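Local atomic coordinates of Lmo1076 protein (Listeria monocytogenes serovar 1/2a, PDB entry 3FI7), a protein that hydrolyses bacterial cell-wall peptidoglycan as a virulence-associated, autoinhibited autolysin, the piece described here being its GH73 N-acetylglucosaminidase catalytic domain. Residues T28-F33 with S63-S68; K47-P52 with A141-A146; V90-W95 with A108-Y113. All coordinates share one frame; numbering follows the deposited sequence.

Interaction 1 (T28-F33 with S63-S68)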
loop_
_atom_site.group_PDB
_atom_site.type_symbol
_atom_site.label_atom_id
_atom_site.label_comp_id
_atom_site.label_asym_id
_atom_site.label_seq_id
_atom_site.Cartn_x
_atom_site.Cartn_y
_atom_site.Cartn_z
ATOM N N THR A 28 15.834 5.673 4.783
ATOM C CA THR A 28 14.916 5.736 5.921
ATOM C C THR A 28 14.035 4.479 5.965
ATOM O O THR A 28 13.860 3.802 4.948
ATOM C CB THR A 28 13.990 6.968 5.837
ATOM O OG1 THR A 28 13.127 6.843 4.697
ATOM C CG2 THR A 28 14.798 8.280 5.748
ATOM N N PHE A 29 13.477 4.164 7.131
ATOM C CA PHE A 29 12.570 3.019 7.215
ATOM C C PHE A 29 11.388 3.166 6.239
ATOM O O PHE A 29 10.900 2.172 5.705
ATOM C CB PHE A 29 12.109 2.742 8.667
ATOM C CG PHE A 29 11.144 3.770 9.225
ATOM C CD1 PHE A 29 11.599 4.784 10.067
ATOM C CD2 PHE A 29 9.785 3.713 8.917
ATOM C CE1 PHE A 29 10.723 5.727 10.597
ATOM C CE2 PHE A 29 8.892 4.654 9.438
ATOM C CZ PHE A 29 9.363 5.667 10.279
ATOM N N GLN A 30 10.958 4.402 5.985
ATOM C CA GLN A 30 9.859 4.655 5.044
ATOM C C GLN A 30 10.253 4.243 3.627
ATOM O O GLN A 30 9.509 3.537 2.933
ATOM C CB GLN A 30 9.442 6.138 5.035
ATOM C CG GLN A 30 8.883 6.692 6.350
ATOM C CD GLN A 30 9.947 7.282 7.270
ATOM O OE1 GLN A 30 11.036 6.730 7.422
ATOM N NE2 GLN A 30 9.622 8.400 7.905
ATOM N N GLN A 31 11.428 4.694 3.202
ATOM C CA GLN A 31 11.917 4.431 1.852
ATOM C C GLN A 31 12.235 2.945 1.707
ATOM O O GLN A 31 11.981 2.335 0.667
ATOM C CB GLN A 31 13.159 5.282 1.557
ATOM C CG GLN A 31 13.695 5.146 0.136
ATOM C CD GLN A 31 12.733 5.698 -0.905
ATOM O OE1 GLN A 31 12.335 6.865 -0.853
ATOM N NE2 GLN A 31 12.355 4.857 -1.856
ATOM N N THR A 32 12.770 2.361 2.772
ATOM C CA THR A 32 13.092 0.938 2.771
ATOM C C THR A 32 11.825 0.099 2.618
ATOM O O THR A 32 11.819 -0.918 1.913
ATOM C CB THR A 32 13.844 0.546 4.042
ATOM O OG1 THR A 32 15.139 1.148 4.009
ATOM C CG2 THR A 32 13.978 -0.981 4.169
ATOM N N PHE A 33 10.744 0.537 3.256
ATOM C CA PHE A 33 9.471 -0.157 3.098
ATOM C C PHE A 33 8.995 -0.101 1.645
ATOM O O PHE A 33 8.659 -1.127 1.057
ATOM C CB PHE A 33 8.394 0.403 4.034
ATOM C CG PHE A 33 7.031 -0.159 3.767
ATOM C CD1 PHE A 33 6.116 0.547 3.005
ATOM C CD2 PHE A 33 6.681 -1.421 4.236
ATOM C CE1 PHE A 33 4.856 0.021 2.745
ATOM C CE2 PHE A 33 5.426 -1.953 3.974
ATOM C CZ PHE A 33 4.513 -1.229 3.230
ATOM N N SER A 63 -0.633 -0.102 6.761
ATOM C CA SER A 63 0.274 -0.889 7.588
ATOM C C SER A 63 1.231 -0.056 8.474
ATOM O O SER A 63 2.012 -0.643 9.220
ATOM C CB SER A 63 1.119 -1.785 6.686
ATOM O OG SER A 63 2.217 -1.051 6.135
ATOM N N ASN A 64 1.189 1.285 8.373
ATOM C CA ASN A 64 2.175 2.193 9.034
ATOM C C ASN A 64 3.623 1.872 8.618
ATOM O O ASN A 64 4.474 1.548 9.453
ATOM C CB ASN A 64 2.011 2.182 10.573
ATOM C CG ASN A 64 2.995 3.121 11.307
ATOM O OD1 ASN A 64 3.425 4.144 10.784
ATOM N ND2 ASN A 64 3.326 2.763 12.543
ATOM N N TRP A 65 3.883 1.944 7.314
ATOM C CA TRP A 65 5.212 1.664 6.777
ATOM C C TRP A 65 5.677 0.279 7.193
ATOM O O TRP A 65 6.848 0.077 7.491
ATOM C CB TRP A 65 6.209 2.724 7.257
ATOM C CG TRP A 65 5.773 4.098 6.884
ATOM C CD1 TRP A 65 5.180 5.022 7.694
ATOM C CD2 TRP A 65 5.881 4.702 5.592
ATOM N NE1 TRP A 65 4.918 6.170 6.985
ATOM C CE2 TRP A 65 5.335 5.997 5.690
ATOM C CE3 TRP A 65 6.386 4.272 4.359
ATOM C CZ2 TRP A 65 5.287 6.874 4.604
ATOM C CZ3 TRP A 65 6.324 5.132 3.278
ATOM C CH2 TRP A 65 5.781 6.424 3.406
ATOM N N GLY A 66 4.736 -0.663 7.246
ATOM C CA GLY A 66 5.035 -2.039 7.589
ATOM C C GLY A 66 5.358 -2.321 9.050
ATOM O O GLY A 66 5.967 -3.342 9.353
ATOM N N ARG A 67 4.931 -1.446 9.959
ATOM C CA ARG A 67 5.290 -1.596 11.374
ATOM C C ARG A 67 4.157 -2.094 12.280
ATOM O O ARG A 67 4.389 -2.380 13.450
ATOM C CB ARG A 67 5.863 -0.281 11.929
ATOM C CG ARG A 67 7.034 0.271 11.091
ATOM C CD ARG A 67 7.590 1.572 11.664
ATOM N NE ARG A 67 6.650 2.687 11.558
ATOM C CZ ARG A 67 6.846 3.887 12.102
ATOM N NH1 ARG A 67 7.957 4.143 12.801
ATOM N NH2 ARG A 67 5.933 4.836 11.942
ATOM N N SER A 68 2.934 -2.184 11.764
ATOM C CA SER A 68 1.833 -2.673 12.590
ATOM C C SER A 68 2.049 -4.152 12.905
ATOM O O SER A 68 2.771 -4.848 12.188
ATOM C CB SER A 68 0.482 -2.459 11.908
ATOM O OG SER A 68 0.272 -3.429 10.906
#
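Phe29, Gln30 and Phe33, from the first turns of helix 29-47, close around Trp65 in the turn that follows helix 52-63. Aromatic contacts lead: the edge of Phe29 faces the five-membered ring of Trp65 in an offset T-shaped pair, planes 81° apart. CH-pi contacts come next. Gln30 CB sits 3.7 Å from the centroid of the Trp65 six-membered ring; chi1 (-63°) sets Gln30 CG over the indole, and a bend at chi2 (90°) then turns the amide so that OE1 lies over the Phe29 ring. Phe33 offers a face to the turn's backbone, with Trp65 CA 4.1 Å from its ring centroid and Gly66 N 3.6 Å from its CE2. A charged group joins in: Phe29 CE2 lies over the Arg67 guanidinium, 3.4 Å from Arg67 CZ. That guanidinium is steadied side-on by Asn64, Arg67 NE bonding to Asn64 O and Arg67 NH2 to Asn64 OD1 (2.8 Å). Ser63 OG accepts from Gly66 N (2.8 Å) in an ST motif and also bonds to Ala59 O. The type I' turn from Asn64 to Arg67 and the residue before it thus spend hydrogen bonds on their own shape, and adhesion to the helix rests on ring, CH-pi and guanidinium-ring contacts.

Interaction 2 (K47-P52 with A141-A146)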
loop_
_atom_site.group_PDB
_atom_site.type_symbol
_atom_site.label_atom_id
_atom_site.label_comp_id
_atom_site.label_asym_id
_atom_site.label_seq_id
_atom_site.Cartn_x
_atom_site.Cartn_y
_atom_site.Cartn_z
ATOM N N LYS A 47 -0.674 -7.116 -13.928
ATOM C CA LYS A 47 -1.580 -8.247 -14.081
ATOM C C LYS A 47 -3.055 -7.871 -13.848
ATOM O O LYS A 47 -3.940 -8.387 -14.521
ATOM C CB LYS A 47 -1.153 -9.366 -13.134
ATOM C CG LYS A 47 -2.098 -10.539 -13.061
ATOM C CD LYS A 47 -1.538 -11.583 -12.112
ATOM C CE LYS A 47 -2.527 -12.700 -11.862
ATOM N NZ LYS A 47 -1.970 -13.675 -10.880
ATOM N N TYR A 48 -3.312 -6.965 -12.907
ATOM C CA TYR A 48 -4.678 -6.548 -12.588
ATOM C C TYR A 48 -5.031 -5.149 -13.102
ATOM O O TYR A 48 -6.077 -4.606 -12.748
ATOM C CB TYR A 48 -4.918 -6.612 -11.077
ATOM C CG TYR A 48 -4.857 -8.010 -10.513
ATOM C CD1 TYR A 48 -5.998 -8.799 -10.435
ATOM C CD2 TYR A 48 -3.659 -8.545 -10.068
ATOM C CE1 TYR A 48 -5.946 -10.079 -9.923
ATOM C CE2 TYR A 48 -3.596 -9.824 -9.559
ATOM C CZ TYR A 48 -4.741 -10.589 -9.486
ATOM O OH TYR A 48 -4.679 -11.867 -8.974
ATOM N N ASN A 49 -4.157 -4.579 -13.931
ATOM C CA ASN A 49 -4.328 -3.225 -14.487
ATOM C C ASN A 49 -4.739 -2.132 -13.477
ATOM O O ASN A 49 -5.776 -1.490 -13.624
ATOM C CB ASN A 49 -5.264 -3.238 -15.706
ATOM C CG ASN A 49 -5.031 -2.046 -16.635
ATOM O OD1 ASN A 49 -3.905 -1.563 -16.769
ATOM N ND2 ASN A 49 -6.098 -1.565 -17.270
ATOM N N LEU A 50 -3.906 -1.934 -12.458
ATOM C CA LEU A 50 -4.114 -0.910 -11.438
ATOM C C LEU A 50 -2.878 -0.007 -11.371
ATOM O O LEU A 50 -1.865 -0.303 -12.005
ATOM C CB LEU A 50 -4.320 -1.575 -10.082
ATOM C CG LEU A 50 -5.389 -2.664 -9.985
ATOM C CD1 LEU A 50 -5.357 -3.311 -8.606
ATOM C CD2 LEU A 50 -6.756 -2.078 -10.262
ATOM N N TYR A 51 -2.950 1.086 -10.613
ATOM C CA TYR A 51 -1.759 1.927 -10.386
ATOM C C TYR A 51 -0.888 1.387 -9.251
ATOM O O TYR A 51 -1.341 1.290 -8.107
ATOM C CB TYR A 51 -2.140 3.374 -10.042
ATOM C CG TYR A 51 -2.602 4.218 -11.202
ATOM C CD1 TYR A 51 -1.687 4.814 -12.054
ATOM C CD2 TYR A 51 -3.966 4.436 -11.437
ATOM C CE1 TYR A 51 -2.105 5.599 -13.121
ATOM C CE2 TYR A 51 -4.395 5.215 -12.495
ATOM C CZ TYR A 51 -3.459 5.792 -13.342
ATOM O OH TYR A 51 -3.870 6.573 -14.402
ATOM N N PRO A 52 0.374 1.054 -9.557
ATOM C CA PRO A 52 1.333 0.637 -8.526
ATOM C C PRO A 52 1.540 1.740 -7.484
ATOM O O PRO A 52 1.758 1.460 -6.301
ATOM C CB PRO A 52 2.638 0.434 -9.312
ATOM C CG PRO A 52 2.242 0.273 -10.712
ATOM C CD PRO A 52 0.953 1.023 -10.910
ATOM N N ALA A 141 -10.945 3.168 -9.858
ATOM C CA ALA A 141 -9.524 2.993 -9.556
ATOM C C ALA A 141 -8.868 2.055 -10.561
ATOM O O ALA A 141 -7.665 1.817 -10.498
ATOM C CB ALA A 141 -9.325 2.480 -8.132
ATOM N N TRP A 142 -9.662 1.508 -11.479
ATOM C CA TRP A 142 -9.092 0.698 -12.548
ATOM C C TRP A 142 -8.349 1.620 -13.494
ATOM O O TRP A 142 -8.817 2.709 -13.818
ATOM C CB TRP A 142 -10.160 -0.091 -13.321
ATOM C CG TRP A 142 -10.957 -1.036 -12.486
ATOM C CD1 TRP A 142 -10.655 -1.486 -11.228
ATOM C CD2 TRP A 142 -12.181 -1.680 -12.861
ATOM N NE1 TRP A 142 -11.628 -2.357 -10.793
ATOM C CE2 TRP A 142 -12.576 -2.494 -11.775
ATOM C CE3 TRP A 142 -12.988 -1.641 -14.006
ATOM C CZ2 TRP A 142 -13.744 -3.264 -11.801
ATOM C CZ3 TRP A 142 -14.149 -2.407 -14.033
ATOM C CH2 TRP A 142 -14.516 -3.205 -12.934
ATOM N N ARG A 143 -7.192 1.175 -13.951
ATOM C CA ARG A 143 -6.352 2.032 -14.758
ATOM C C ARG A 143 -7.003 2.422 -16.089
ATOM O O ARG A 143 -6.778 3.526 -16.584
ATOM C CB ARG A 143 -4.979 1.391 -14.963
ATOM C CG ARG A 143 -3.930 2.411 -15.261
ATOM C CD ARG A 143 -2.532 1.894 -15.054
ATOM N NE ARG A 143 -1.591 2.916 -15.496
ATOM C CZ ARG A 143 -0.277 2.824 -15.372
ATOM N NH1 ARG A 143 0.264 1.745 -14.812
ATOM N NH2 ARG A 143 0.488 3.814 -15.797
ATOM N N GLU A 144 -7.822 1.537 -16.660
ATOM C CA GLU A 144 -8.517 1.866 -17.907
ATOM C C GLU A 144 -9.626 2.912 -17.727
ATOM O O GLU A 144 -10.156 3.413 -18.711
ATOM C CB GLU A 144 -9.054 0.616 -18.632
ATOM C CG GLU A 144 -10.235 -0.093 -17.949
ATOM C CD GLU A 144 -9.796 -1.103 -16.890
ATOM O OE1 GLU A 144 -10.583 -2.027 -16.598
ATOM O OE2 GLU A 144 -8.671 -0.979 -16.346
ATOM N N ASN A 145 -9.964 3.250 -16.484
ATOM C CA ASN A 145 -10.962 4.294 -16.225
ATOM C C ASN A 145 -10.399 5.534 -15.534
ATOM O O ASN A 145 -11.105 6.524 -15.367
ATOM C CB ASN A 145 -12.104 3.760 -15.357
ATOM C CG ASN A 145 -12.893 2.661 -16.029
ATOM O OD1 ASN A 145 -13.053 2.647 -17.248
ATOM N ND2 ASN A 145 -13.400 1.730 -15.230
ATOM N N ALA A 146 -9.150 5.474 -15.091
ATOM C CA ALA A 146 -8.583 6.588 -14.336
ATOM C C ALA A 146 -7.456 7.247 -15.119
ATOM O O ALA A 146 -6.399 6.651 -15.302
ATOM C CB ALA A 146 -8.091 6.112 -12.972
HETATM O O HOH W 1 -0.083 -0.939 -14.032
HETATM O O HOH W 2 -5.149 1.888 -8.977
#
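Arg143, Tyr51 and Asn49 join two loops of the lysozyme-like domain: loop 47-52, where a Schellman motif with Asn49 as its C-prime residue ends helix 29-47, and loop 141-146, ahead of helix 149-156. Arg143 gives up the most surface to the contact. Its CG stands anti to the backbone N (chi1 -156°) and the chain then runs extended across the Tyr51 ring. CG rests over one face, 4.1 Å from the ring centroid, and the guanidinium lies with one face over the CD1-CE1 side of the ring. One end of this guanidinium reaches water 1, which sits in its plane, takes a bond from Arg143 NH1 and gives one to Leu50 O; at the other, Arg143 NH2 bonds to Asp183 O, at the C-terminal residue. Backbone support comes from Arg143 N, which donates to Asn49 O over 3.0 Å.

Asn49 adds a weak bond from ND2 to Glu144 OE2 (2.8 Å but bent, 124° at the hydrogen), the amide and carboxylate lying nearly parallel. Through OE1, the same carboxylate also forms a salt bridge to Arg128 of helix 116-129. Leu50 CD2 approaches Trp142 CD1 at 4.1 Å, while Trp142 NE1 is satisfied by Leu127 O.

Tyr51, the N-cap residue of helix 52-63, works from both ends. Its backbone N donates to water 2, which passes the bond on to Ala141 O. Along the ring, CE2 packs on Ala146 CB at 3.8 Å. At its tip, Tyr51 OH donates to Ala146 O over 2.7 Å; the acceptor lies in the plane of the phenol ring, but the hydroxyl approaches from above the Ala146 carbonyl plane, 38° out of it.

Interaction 3 (V90-W95 with A108-Y113)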
loop_
_atom_site.group_PDB
_atom_site.type_symbol
_atom_site.label_atom_id
_atom_site.label_comp_id
_atom_site.label_asym_id
_atom_site.label_seq_id
_atom_site.Cartn_x
_atom_site.Cartn_y
_atom_site.Cartn_z
ATOM N N VAL A 90 -4.464 -15.355 12.245
ATOM C CA VAL A 90 -3.924 -14.970 13.537
ATOM C C VAL A 90 -4.989 -14.164 14.263
ATOM O O VAL A 90 -5.695 -13.358 13.657
ATOM C CB VAL A 90 -2.615 -14.159 13.407
ATOM C CG1 VAL A 90 -2.824 -12.893 12.560
ATOM C CG2 VAL A 90 -2.073 -13.802 14.780
ATOM N N THR A 91 -5.131 -14.414 15.554
ATOM C CA THR A 91 -6.138 -13.729 16.339
ATOM C C THR A 91 -5.478 -12.570 17.062
ATOM O O THR A 91 -4.358 -12.693 17.558
ATOM C CB THR A 91 -6.780 -14.683 17.369
ATOM O OG1 THR A 91 -7.264 -15.849 16.696
ATOM C CG2 THR A 91 -7.943 -14.015 18.089
ATOM N N MET A 92 -6.153 -11.428 17.097
ATOM C CA MET A 92 -5.708 -10.351 17.973
ATOM C C MET A 92 -6.815 -9.353 18.265
ATOM O O MET A 92 -7.821 -9.294 17.555
ATOM C CB MET A 92 -4.426 -9.671 17.462
ATOM C CG MET A 92 -4.575 -8.734 16.277
ATOM S SD MET A 92 -3.038 -7.805 15.959
ATOM C CE MET A 92 -2.938 -6.772 17.418
ATOM N N LYS A 93 -6.637 -8.600 19.345
ATOM C CA LYS A 93 -7.608 -7.602 19.741
ATOM C C LYS A 93 -7.649 -6.515 18.677
ATOM O O LYS A 93 -6.631 -6.199 18.061
ATOM C CB LYS A 93 -7.221 -6.994 21.093
ATOM C CG LYS A 93 -7.483 -7.880 22.296
ATOM C CD LYS A 93 -8.892 -7.689 22.828
ATOM C CE LYS A 93 -9.045 -8.267 24.230
ATOM N NZ LYS A 93 -10.405 -8.009 24.791
ATOM N N THR A 94 -8.829 -5.949 18.465
ATOM C CA THR A 94 -8.990 -4.846 17.537
ATOM C C THR A 94 -10.097 -3.928 18.054
ATOM O O THR A 94 -10.962 -4.363 18.819
ATOM C CB THR A 94 -9.310 -5.362 16.106
ATOM O OG1 THR A 94 -9.325 -4.268 15.185
ATOM C CG2 THR A 94 -10.658 -6.062 16.068
ATOM N N TRP A 95 -10.059 -2.658 17.663
ATOM C CA TRP A 95 -11.108 -1.714 18.048
ATOM C C TRP A 95 -12.340 -1.780 17.139
ATOM O O TRP A 95 -12.219 -1.876 15.923
ATOM C CB TRP A 95 -10.569 -0.286 18.046
ATOM C CG TRP A 95 -9.659 0.027 19.186
ATOM C CD1 TRP A 95 -8.298 0.153 19.142
ATOM C CD2 TRP A 95 -10.044 0.268 20.543
ATOM N NE1 TRP A 95 -7.813 0.454 20.393
ATOM C CE2 TRP A 95 -8.864 0.532 21.270
ATOM C CE3 TRP A 95 -11.272 0.284 21.215
ATOM C CZ2 TRP A 95 -8.876 0.808 22.637
ATOM C CZ3 TRP A 95 -11.283 0.554 22.571
ATOM C CH2 TRP A 95 -10.090 0.814 23.269
ATOM N N ALA A 108 -10.463 -10.655 16.925
ATOM C CA ALA A 108 -10.864 -11.002 15.571
ATOM C C ALA A 108 -9.801 -11.881 14.930
ATOM O O ALA A 108 -8.665 -11.941 15.398
ATOM C CB ALA A 108 -11.112 -9.740 14.738
ATOM N N ASN A 109 -10.186 -12.585 13.873
ATOM C CA ASN A 109 -9.239 -13.376 13.109
ATOM C C ASN A 109 -8.798 -12.602 11.884
ATOM O O ASN A 109 -9.624 -12.088 11.129
ATOM C CB ASN A 109 -9.850 -14.710 12.688
ATOM C CG ASN A 109 -10.144 -15.610 13.869
ATOM O OD1 ASN A 109 -9.306 -15.789 14.751
ATOM N ND2 ASN A 109 -11.341 -16.182 13.892
ATOM N N PHE A 110 -7.491 -12.518 11.694
ATOM C CA PHE A 110 -6.947 -11.802 10.558
ATOM C C PHE A 110 -6.174 -12.765 9.688
ATOM O O PHE A 110 -5.559 -13.712 10.195
ATOM C CB PHE A 110 -6.038 -10.675 11.035
ATOM C CG PHE A 110 -6.769 -9.554 11.711
ATOM C CD1 PHE A 110 -6.988 -9.580 13.085
ATOM C CD2 PHE A 110 -7.233 -8.466 10.975
ATOM C CE1 PHE A 110 -7.657 -8.529 13.719
ATOM C CE2 PHE A 110 -7.898 -7.409 11.597
ATOM C CZ PHE A 110 -8.114 -7.442 12.975
ATOM N N ALA A 111 -6.207 -12.528 8.380
ATOM C CA ALA A 111 -5.490 -13.391 7.448
ATOM C C ALA A 111 -4.012 -13.409 7.805
ATOM O O ALA A 111 -3.461 -12.401 8.270
ATOM C CB ALA A 111 -5.694 -12.919 6.006
ATOM N N LYS A 112 -3.384 -14.562 7.599
ATOM C CA LYS A 112 -1.952 -14.736 7.808
ATOM C C LYS A 112 -1.357 -15.194 6.484
ATOM O O LYS A 112 -1.742 -16.239 5.962
ATOM C CB LYS A 112 -1.713 -15.796 8.882
ATOM C CG LYS A 112 -0.260 -16.004 9.299
ATOM C CD LYS A 112 -0.144 -17.274 10.150
ATOM C CE LYS A 112 0.926 -17.157 11.229
ATOM N NZ LYS A 112 2.293 -17.015 10.658
ATOM N N TYR A 113 -0.430 -14.411 5.940
ATOM C CA TYR A 113 0.123 -14.677 4.612
ATOM C C TYR A 113 1.549 -15.200 4.696
ATOM O O TYR A 113 2.247 -14.943 5.677
ATOM C CB TYR A 113 0.137 -13.392 3.766
ATOM C CG TYR A 113 -1.204 -12.722 3.596
ATOM C CD1 TYR A 113 -2.077 -13.108 2.587
ATOM C CD2 TYR A 113 -1.591 -11.695 4.435
ATOM C CE1 TYR A 113 -3.308 -12.487 2.427
ATOM C CE2 TYR A 113 -2.815 -11.077 4.290
ATOM C CZ TYR A 113 -3.668 -11.471 3.283
ATOM O OH TYR A 113 -4.883 -10.835 3.144
#
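Val90 and Phe110 pair tightly as strands 89-98 and 104-111 run antiparallel: Val90 N donates to Phe110 O and Phe110 N returns the bond to Val90 O, each at 2.8 Å. Met92 and Ala108 form the next hydrogen-bonded pair, and between them Thr91 CA approaches Ala108 O at 3.2 Å in a CA-H...O contact. The packed face carries Val90, Met92, Ala108 and Phe110. Phe110 lies with its edge along the opposite strand, CE1 4.0 Å from Met92 CG and CZ 3.9 Å from Thr94 CB. Thr94, two residues on from Met92, also points toward the partner strand, and Thr94 CG2 touches Ala108 CB. Leu70 adds to this face by contacting both Met92 and Phe110.

The other face is looser and solvent-exposed. There the non-hydrogen-bonded pair Thr91 and Asn109 point the same way, side by side, and meet through one bond, Thr91 OG1 to Asn109 OD1 (2.8 Å). Thr91 OG1, beside its own backbone N at chi1 -54°, approaches almost straight down the amide C=O, at 172°. Alternating hydrogen-bonded and non-hydrogen-bonded pairs between consecutive antiparallel strands make this a two-stranded beta hairpin, with a mainly apolar side and a polar one, probably the counterpart of the small beta lobe of lysozyme-like enzymes.

Interactions 1 and 2 lie on opposite sides of the chain's centre, their own centres about 24 Å apart; helices 29-47 and 52-63 connect them, and their segments alternate along the sequence. Interaction 3 belongs to the hairpin, with its centre about 20 Å from that of interaction 1 and about 29 Å from that of interaction 2. It lies within the loop of chain closed by interaction 2 but follows interaction 1 in series. Interaction 1 is the nearer to the hairpin, its nearest atoms about 7 Å from those of interaction 3, without touching. In lysozyme-like glycosidases the substrate groove generally runs between a helical body and a beta lobe, so the hairpin of interaction 3 may border it, though no ligand marks the site here.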